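Long-range contacts in peptide chain release factor 2 (Thermus thermophilus, PDB 2IHR), which directs termination of translation at the stop codons UGA and UAA, its GGQ motif reaching the peptidyl-transferase centre to release the finished peptide: residues S309-Y314 and D323-L328; L180-G185 and A347-K352. All blocks are in the same frame, centred on the assembly; numbering follows the deposited sequence.

Contact 1 (S309-Y314 and D323-L328); sequences SQIRSY and DHRTGL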
ATOM      1  N   SER A 309       3.193  -9.863  17.175  1.00 80.55           N
ATOM      2  CA  SER A 309       2.475  -8.790  17.866  1.00 79.77           C
ATOM      3  C   SER A 309       2.325  -7.558  16.974  1.00 76.30           C
ATOM      4  O   SER A 309       2.626  -7.580  15.764  1.00 76.92           O
ATOM      5  CB  SER A 309       3.212  -8.374  19.151  1.00 89.78           C
ATOM      6  OG  SER A 309       4.382  -7.616  18.853  1.00 92.14           O
ATOM      7  N   GLN A 310       1.880  -6.469  17.595  1.00 73.58           N
ATOM      8  CA  GLN A 310       1.678  -5.220  16.876  1.00 63.48           C
ATOM      9  C   GLN A 310       2.912  -4.691  16.177  1.00 61.82           C
ATOM     10  O   GLN A 310       4.035  -4.741  16.708  1.00 59.60           O
ATOM     11  CB  GLN A 310       1.215  -4.111  17.802  1.00 66.58           C
ATOM     12  CG  GLN A 310       0.817  -4.522  19.198  1.00 77.77           C
ATOM     13  CD  GLN A 310       1.982  -4.823  20.153  1.00 66.92           C
ATOM     14  OE1 GLN A 310       3.075  -4.260  20.050  1.00 69.40           O
ATOM     15  NE2 GLN A 310       1.715  -5.700  21.124  1.00 71.10           N
ATOM     16  N   ILE A 311       2.692  -4.191  14.966  1.00 53.49           N
ATOM     17  CA  ILE A 311       3.765  -3.535  14.258  1.00 50.70           C
ATOM     18  C   ILE A 311       3.868  -2.066  14.783  1.00 51.86           C
ATOM     19  O   ILE A 311       4.953  -1.474  14.814  1.00 54.44           O
ATOM     20  CB  ILE A 311       3.489  -3.505  12.789  1.00 49.38           C
ATOM     21  CG1 ILE A 311       2.176  -2.741  12.541  1.00 46.82           C
ATOM     22  CG2 ILE A 311       3.487  -4.933  12.257  1.00 43.29           C
ATOM     23  CD1 ILE A 311       1.968  -2.419  11.097  1.00 46.32           C
ATOM     24  N   ARG A 312       2.755  -1.488  15.238  1.00 46.62           N
ATOM     25  CA  ARG A 312       2.850  -0.115  15.684  1.00 43.97           C
ATOM     26  C   ARG A 312       1.991   0.173  16.883  1.00 41.55           C
ATOM     27  O   ARG A 312       0.966  -0.466  17.041  1.00 48.25           O
ATOM     28  CB  ARG A 312       2.520   0.836  14.496  1.00 39.95           C
ATOM     29  CG  ARG A 312       2.740   2.294  14.881  1.00 42.80           C
ATOM     30  CD  ARG A 312       2.221   3.137  13.848  1.00 42.93           C
ATOM     31  NE  ARG A 312       2.881   2.843  12.602  1.00 43.56           N
ATOM     32  CZ  ARG A 312       2.245   2.812  11.456  1.00 47.58           C
ATOM     33  NH1 ARG A 312       0.933   3.053  11.453  1.00 41.84           N
ATOM     34  NH2 ARG A 312       2.910   2.513  10.344  1.00 37.45           N
ATOM     35  N   SER A 313       2.420   1.090  17.771  1.00 43.04           N
ATOM     36  CA  SER A 313       1.594   1.428  18.954  1.00 46.51           C
ATOM     37  C   SER A 313       1.241   2.894  19.077  1.00 51.30           C
ATOM     38  O   SER A 313       2.086   3.825  18.857  1.00 44.43           O
ATOM     39  CB  SER A 313       2.220   0.962  20.273  1.00 47.79           C
ATOM     40  OG  SER A 313       2.041  -0.440  20.434  1.00 60.69           O
ATOM     41  N   TYR A 314      -0.036   3.094  19.419  1.00 53.17           N
ATOM     42  CA  TYR A 314      -0.582   4.429  19.572  1.00 56.75           C
ATOM     43  C   TYR A 314      -0.977   4.616  21.002  1.00 52.89           C
ATOM     44  O   TYR A 314      -2.115   4.370  21.365  1.00 55.81           O
ATOM     45  CB  TYR A 314      -1.804   4.597  18.692  1.00 43.74           C
ATOM     46  CG  TYR A 314      -1.570   4.319  17.229  1.00 41.86           C
ATOM     47  CD1 TYR A 314      -1.287   3.012  16.781  1.00 41.34           C
ATOM     48  CD2 TYR A 314      -1.689   5.349  16.270  1.00 39.62           C
ATOM     49  CE1 TYR A 314      -1.136   2.719  15.431  1.00 38.03           C
ATOM     50  CE2 TYR A 314      -1.547   5.068  14.904  1.00 37.88           C
ATOM     51  CZ  TYR A 314      -1.284   3.759  14.506  1.00 38.23           C
ATOM     52  OH  TYR A 314      -1.263   3.463  13.178  1.00 39.50           O
ATOM     53  N   ASP A 323       6.396   2.928  16.050  1.00 54.00           N
ATOM     54  CA  ASP A 323       6.519   1.813  15.144  1.00 55.79           C
ATOM     55  C   ASP A 323       7.623   0.885  15.619  1.00 55.28           C
ATOM     56  O   ASP A 323       8.803   1.195  15.538  1.00 53.39           O
ATOM     57  CB  ASP A 323       6.812   2.304  13.723  1.00 53.99           C
ATOM     58  CG  ASP A 323       6.611   1.221  12.688  1.00 61.76           C
ATOM     59  OD1 ASP A 323       7.460   0.304  12.630  1.00 59.59           O
ATOM     60  OD2 ASP A 323       5.601   1.271  11.949  1.00 60.68           O
ATOM     61  N   HIS A 324       7.222  -0.276  16.097  1.00 60.82           N
ATOM     62  CA  HIS A 324       8.157  -1.287  16.608  1.00 59.70           C
ATOM     63  C   HIS A 324       9.079  -1.985  15.585  1.00 60.72           C
ATOM     64  O   HIS A 324      10.030  -2.635  15.954  1.00 57.90           O
ATOM     65  CB  HIS A 324       7.343  -2.323  17.344  1.00 49.26           C
ATOM     66  CG  HIS A 324       6.389  -1.732  18.338  1.00 43.99           C
ATOM     67  ND1 HIS A 324       6.807  -1.224  19.554  1.00 52.67           N
ATOM     68  CD2 HIS A 324       5.042  -1.660  18.340  1.00 52.75           C
ATOM     69  CE1 HIS A 324       5.748  -0.883  20.266  1.00 49.76           C
ATOM     70  NE2 HIS A 324       4.661  -1.138  19.564  1.00 45.97           N
ATOM     71  N   ARG A 325       8.794  -1.853  14.301  1.00 63.56           N
ATOM     72  CA  ARG A 325       9.632  -2.477  13.317  1.00 58.56           C
ATOM     73  C   ARG A 325      10.712  -1.486  12.927  1.00 59.66           C
ATOM     74  O   ARG A 325      11.913  -1.734  13.046  1.00 62.15           O
ATOM     75  CB  ARG A 325       8.811  -2.810  12.078  1.00 53.41           C
ATOM     76  CG  ARG A 325       7.622  -3.737  12.253  1.00 53.02           C
ATOM     77  CD  ARG A 325       6.757  -3.689  10.968  1.00 54.90           C
ATOM     78  NE  ARG A 325       6.251  -2.336  10.778  1.00 53.00           N
ATOM     79  CZ  ARG A 325       5.641  -1.885   9.698  1.00 53.47           C
ATOM     80  NH1 ARG A 325       5.428  -2.683   8.652  1.00 50.75           N
ATOM     81  NH2 ARG A 325       5.252  -0.606   9.671  1.00 53.92           N
ATOM     82  N   THR A 326      10.250  -0.345  12.442  1.00 56.88           N
ATOM     83  CA  THR A 326      11.078   0.742  11.975  1.00 49.50           C
ATOM     84  C   THR A 326      11.743   1.472  13.132  1.00 52.61           C
ATOM     85  O   THR A 326      12.873   1.966  13.045  1.00 52.77           O
ATOM     86  CB  THR A 326      10.141   1.645  11.184  1.00 66.47           C
ATOM     87  OG1 THR A 326      10.690   1.888   9.886  1.00 70.04           O
ATOM     88  CG2 THR A 326       9.841   2.917  11.924  1.00 54.69           C
ATOM     89  N   GLY A 327      11.056   1.545  14.257  1.00 55.65           N
ATOM     90  CA  GLY A 327      11.662   2.236  15.368  1.00 44.20           C
ATOM     91  C   GLY A 327      11.270   3.710  15.467  1.00 49.48           C
ATOM     92  O   GLY A 327      11.505   4.316  16.532  1.00 47.39           O
ATOM     93  N   LEU A 328      10.630   4.259  14.401  1.00 47.58           N
ATOM     94  CA  LEU A 328      10.214   5.668  14.304  1.00 37.75           C
ATOM     95  C   LEU A 328       9.267   6.047  15.408  1.00 48.18           C
ATOM     96  O   LEU A 328       8.221   5.428  15.573  1.00 53.23           O
ATOM     97  CB  LEU A 328       9.495   5.894  12.990  1.00 48.72           C
ATOM     98  CG  LEU A 328       9.564   7.208  12.195  1.00 50.71           C
ATOM     99  CD1 LEU A 328       8.501   7.158  11.140  1.00 53.41           C
ATOM    100  CD2 LEU A 328       9.342   8.393  13.022  1.00 44.61           C
TER
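Q310 meets H324 with its OE1 3.5 Å from H324 NE2 and the amide and imidazole planes 64° apart. The carbonyl O of I311 accepts from H324 N at 2.9 Å, while its CD1 sits over the centre of one face of the R325 guanidinium, 3.9 Å above the plane, and its CB and CG2 lie alongside R325 CD. R312 pairs with D323 as an antiparallel non-hydrogen-bonded bridge (CA-CA 4.2 Å), which places both side chains on one face of the sheet. With CG anti to the backbone N (chi1 -174°) and a bend at chi3, R312 brings NE within 3.2 Å of D323 OD2, on the anti side. R325 NH2 takes the syn lone pair of the same OD2 at 3.0 Å, in a nearly straight bond (174°), while R325 NH1 hydrogen-bonds to P182 O. D323 OD1 accepts from R325 N, an Asx turn, and from T326 N, which completes an Asx motif; the two reach it from opposite faces of its plane. An asparagine at D323 would probably leave the neighbouring guanidinium groups of R312 and R325 short of a shared counter-charge, although E183 also pairs with R312. S313 OG meets the H324 ring at its edge, 2.8 Å from NE2. Strand 312-315 runs between strands 185-190 and 320-323, and L344 of helix 342-353 packs on R312 and D323.

Contact 2 (L180-G185 and A347-K352); sequences LSPEAG and AGLEWK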
ATOM      1  N   LEU A 180       0.519   2.224   0.991  1.00 53.26           N
ATOM      2  CA  LEU A 180      -0.261   1.638   2.056  1.00 48.78           C
ATOM      3  C   LEU A 180       0.214   0.245   2.472  1.00 51.52           C
ATOM      4  O   LEU A 180      -0.110  -0.238   3.574  1.00 47.06           O
ATOM      5  CB  LEU A 180      -1.722   1.548   1.616  1.00 42.69           C
ATOM      6  CG  LEU A 180      -2.441   2.875   1.729  1.00 51.26           C
ATOM      7  CD1 LEU A 180      -3.907   2.833   1.222  1.00 38.36           C
ATOM      8  CD2 LEU A 180      -2.352   3.264   3.213  1.00 47.24           C
ATOM      9  N   SER A 181       0.975  -0.390   1.594  1.00 55.45           N
ATOM     10  CA  SER A 181       1.415  -1.745   1.835  1.00 61.84           C
ATOM     11  C   SER A 181       2.152  -2.031   3.167  1.00 61.13           C
ATOM     12  O   SER A 181       1.898  -3.043   3.799  1.00 65.70           O
ATOM     13  CB  SER A 181       2.190  -2.260   0.595  1.00 53.26           C
ATOM     14  OG  SER A 181       3.501  -1.723   0.431  1.00 64.89           O
ATOM     15  N   PRO A 182       3.019  -1.123   3.638  1.00 66.59           N
ATOM     16  CA  PRO A 182       3.728  -1.391   4.890  1.00 65.23           C
ATOM     17  C   PRO A 182       2.887  -1.148   6.128  1.00 67.46           C
ATOM     18  O   PRO A 182       3.391  -1.151   7.259  1.00 67.17           O
ATOM     19  CB  PRO A 182       4.886  -0.423   4.822  1.00 54.11           C
ATOM     20  CG  PRO A 182       4.253   0.787   4.167  1.00 49.53           C
ATOM     21  CD  PRO A 182       3.478   0.147   3.040  1.00 57.23           C
ATOM     22  N   GLU A 183       1.602  -0.939   5.915  1.00 52.36           N
ATOM     23  CA  GLU A 183       0.694  -0.664   7.004  1.00 47.95           C
ATOM     24  C   GLU A 183      -0.057  -1.919   7.423  1.00 48.63           C
ATOM     25  O   GLU A 183      -0.706  -1.971   8.476  1.00 40.30           O
ATOM     26  CB  GLU A 183      -0.297   0.416   6.538  1.00 39.62           C
ATOM     27  CG  GLU A 183       0.328   1.787   6.362  1.00 43.06           C
ATOM     28  CD  GLU A 183       0.791   2.405   7.687  1.00 54.50           C
ATOM     29  OE1 GLU A 183      -0.079   2.666   8.570  1.00 47.73           O
ATOM     30  OE2 GLU A 183       2.024   2.619   7.838  1.00 51.31           O
ATOM     31  N   ALA A 184      -0.015  -2.927   6.562  1.00 51.45           N
ATOM     32  CA  ALA A 184      -0.677  -4.177   6.870  1.00 52.34           C
ATOM     33  C   ALA A 184      -0.038  -4.755   8.157  1.00 48.83           C
ATOM     34  O   ALA A 184       1.174  -4.810   8.304  1.00 50.51           O
ATOM     35  CB  ALA A 184      -0.500  -5.095   5.724  1.00 62.72           C
ATOM     36  N   GLY A 185      -0.857  -5.161   9.104  1.00 46.79           N
ATOM     37  CA  GLY A 185      -0.323  -5.699  10.336  1.00 44.57           C
ATOM     38  C   GLY A 185      -1.284  -5.424  11.461  1.00 48.45           C
ATOM     39  O   GLY A 185      -2.438  -5.021  11.203  1.00 54.67           O
ATOM     40  N   ALA A 347       9.573   4.883   6.048  1.00 47.46           N
ATOM     41  CA  ALA A 347      10.368   4.110   6.975  1.00 44.40           C
ATOM     42  C   ALA A 347      10.009   2.662   6.927  1.00 48.78           C
ATOM     43  O   ALA A 347      10.855   1.826   7.142  1.00 50.07           O
ATOM     44  CB  ALA A 347      10.196   4.646   8.401  1.00 33.98           C
ATOM     45  N   GLY A 348       8.747   2.374   6.666  1.00 58.80           N
ATOM     46  CA  GLY A 348       8.314   0.994   6.615  1.00 59.72           C
ATOM     47  C   GLY A 348       8.800   0.355   5.343  1.00 68.53           C
ATOM     48  O   GLY A 348       9.263  -0.812   5.344  1.00 66.12           O
ATOM     49  N   LEU A 349       8.684   1.129   4.257  1.00 60.50           N
ATOM     50  CA  LEU A 349       9.128   0.687   2.949  1.00 61.80           C
ATOM     51  C   LEU A 349      10.605   0.336   3.024  1.00 68.66           C
ATOM     52  O   LEU A 349      11.039  -0.696   2.497  1.00 73.77           O
ATOM     53  CB  LEU A 349       8.892   1.773   1.894  1.00 61.86           C
ATOM     54  CG  LEU A 349       7.410   1.967   1.528  1.00 55.60           C
ATOM     55  CD1 LEU A 349       7.260   3.065   0.482  1.00 52.31           C
ATOM     56  CD2 LEU A 349       6.822   0.692   0.992  1.00 52.10           C
ATOM     57  N   GLU A 350      11.395   1.175   3.676  1.00 68.38           N
ATOM     58  CA  GLU A 350      12.812   0.846   3.793  1.00 69.89           C
ATOM     59  C   GLU A 350      13.002  -0.418   4.662  1.00 65.81           C
ATOM     60  O   GLU A 350      13.811  -1.272   4.374  1.00 70.36           O
ATOM     61  CB  GLU A 350      13.591   2.022   4.385  1.00 71.10           C
ATOM     62  CG  GLU A 350      13.421   3.336   3.603  1.00 92.40           C
ATOM     63  CD  GLU A 350      14.034   4.546   4.322  1.00100.40           C
ATOM     64  OE1 GLU A 350      13.484   5.678   4.207  1.00 92.84           O
ATOM     65  OE2 GLU A 350      15.073   4.353   4.999  1.00110.78           O
ATOM     66  N   TRP A 351      12.250  -0.558   5.724  1.00 65.63           N
ATOM     67  CA  TRP A 351      12.434  -1.732   6.544  1.00 70.21           C
ATOM     68  C   TRP A 351      12.068  -3.020   5.780  1.00 77.29           C
ATOM     69  O   TRP A 351      12.635  -4.102   6.023  1.00 74.60           O
ATOM     70  CB  TRP A 351      11.588  -1.594   7.794  1.00 58.98           C
ATOM     71  CG  TRP A 351      11.605  -2.765   8.663  1.00 51.56           C
ATOM     72  CD1 TRP A 351      12.459  -3.003   9.716  1.00 52.61           C
ATOM     73  CD2 TRP A 351      10.659  -3.832   8.658  1.00 51.67           C
ATOM     74  NE1 TRP A 351      12.076  -4.164  10.385  1.00 56.62           N
ATOM     75  CE2 TRP A 351      10.981  -4.690   9.752  1.00 49.53           C
ATOM     76  CE3 TRP A 351       9.571  -4.149   7.841  1.00 53.39           C
ATOM     77  CZ2 TRP A 351      10.247  -5.848  10.046  1.00 49.58           C
ATOM     78  CZ3 TRP A 351       8.829  -5.314   8.133  1.00 61.74           C
ATOM     79  CH2 TRP A 351       9.181  -6.153   9.239  1.00 49.22           C
ATOM     80  N   LYS A 352      11.113  -2.893   4.862  1.00 87.36           N
ATOM     81  CA  LYS A 352      10.666  -4.032   4.079  1.00 82.40           C
ATOM     82  C   LYS A 352      11.636  -4.344   2.953  1.00 87.48           C
ATOM     83  O   LYS A 352      11.901  -5.516   2.646  1.00 82.68           O
ATOM     84  CB  LYS A 352       9.278  -3.775   3.511  1.00 56.33           C
ATOM     85  CG  LYS A 352       8.202  -4.011   4.519  1.00 59.43           C
ATOM     86  CD  LYS A 352       6.907  -4.382   3.857  1.00 60.03           C
ATOM     87  CE  LYS A 352       5.906  -4.801   4.924  1.00 69.25           C
ATOM     88  NZ  LYS A 352       4.631  -5.349   4.356  1.00 78.51           N
TER
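This is a buried, mainly apolar contact between a 3-10 turn, residues 181-183, and helix 342-353, its centre about 8 Å from the centre of the chain. The turn links helix 176-180 to strand 185-190 of the mixed sheet, and the helix belongs to the C-terminal end of the chain. P182 is the central residue: its CA and G348 CA are the nearest pair of alpha carbons, 5.4 Å apart. The proline ring brings CB to 4.0 Å from G348 C, against bare helix backbone. Glycine fits this approach, because a beta carbon at G348 would stand only 3.0 Å from P182 CB, a clash. L349 meets the other part of the ring, with CD2 4.0 Å from P182 CD, the two side chains crossing at a slant. The same methyl is near S181 OG, whose polar partner is G178 O in the preceding helix. L107 and F109 extend the apolar surroundings, touching L349 and S181 respectively. K352 reaches over the turn with its chain extended beyond CG, bringing its last methylene, CE, against the proline, 4.0 Å from P182 CA, and NZ ends 3.6 Å from S181 O.

Contacts 1 and 2 have centres about 11 Å apart. Along the chain the order is 180-185, 309-314, 323-328, 347-352, which nests contact 1 inside the loop closed by contact 2. Strand 185-190, entered from the turn of contact 2, lies parallel to strand 312-315 of contact 1 in the mixed sheet, and helix 342-353, one side of contact 2, also packs on R312, D323, T326 and L328. Two polar bonds join the contacts: R312 NH2 to E183 OE2 at 2.7 Å, a salt bridge, and R325 NH1 to P182 O at 2.9 Å, a probable hydrogen bond. The turn before strand 185-190 is thus tied to residues more than 120 positions later, joining the sheet to the C-terminal helix.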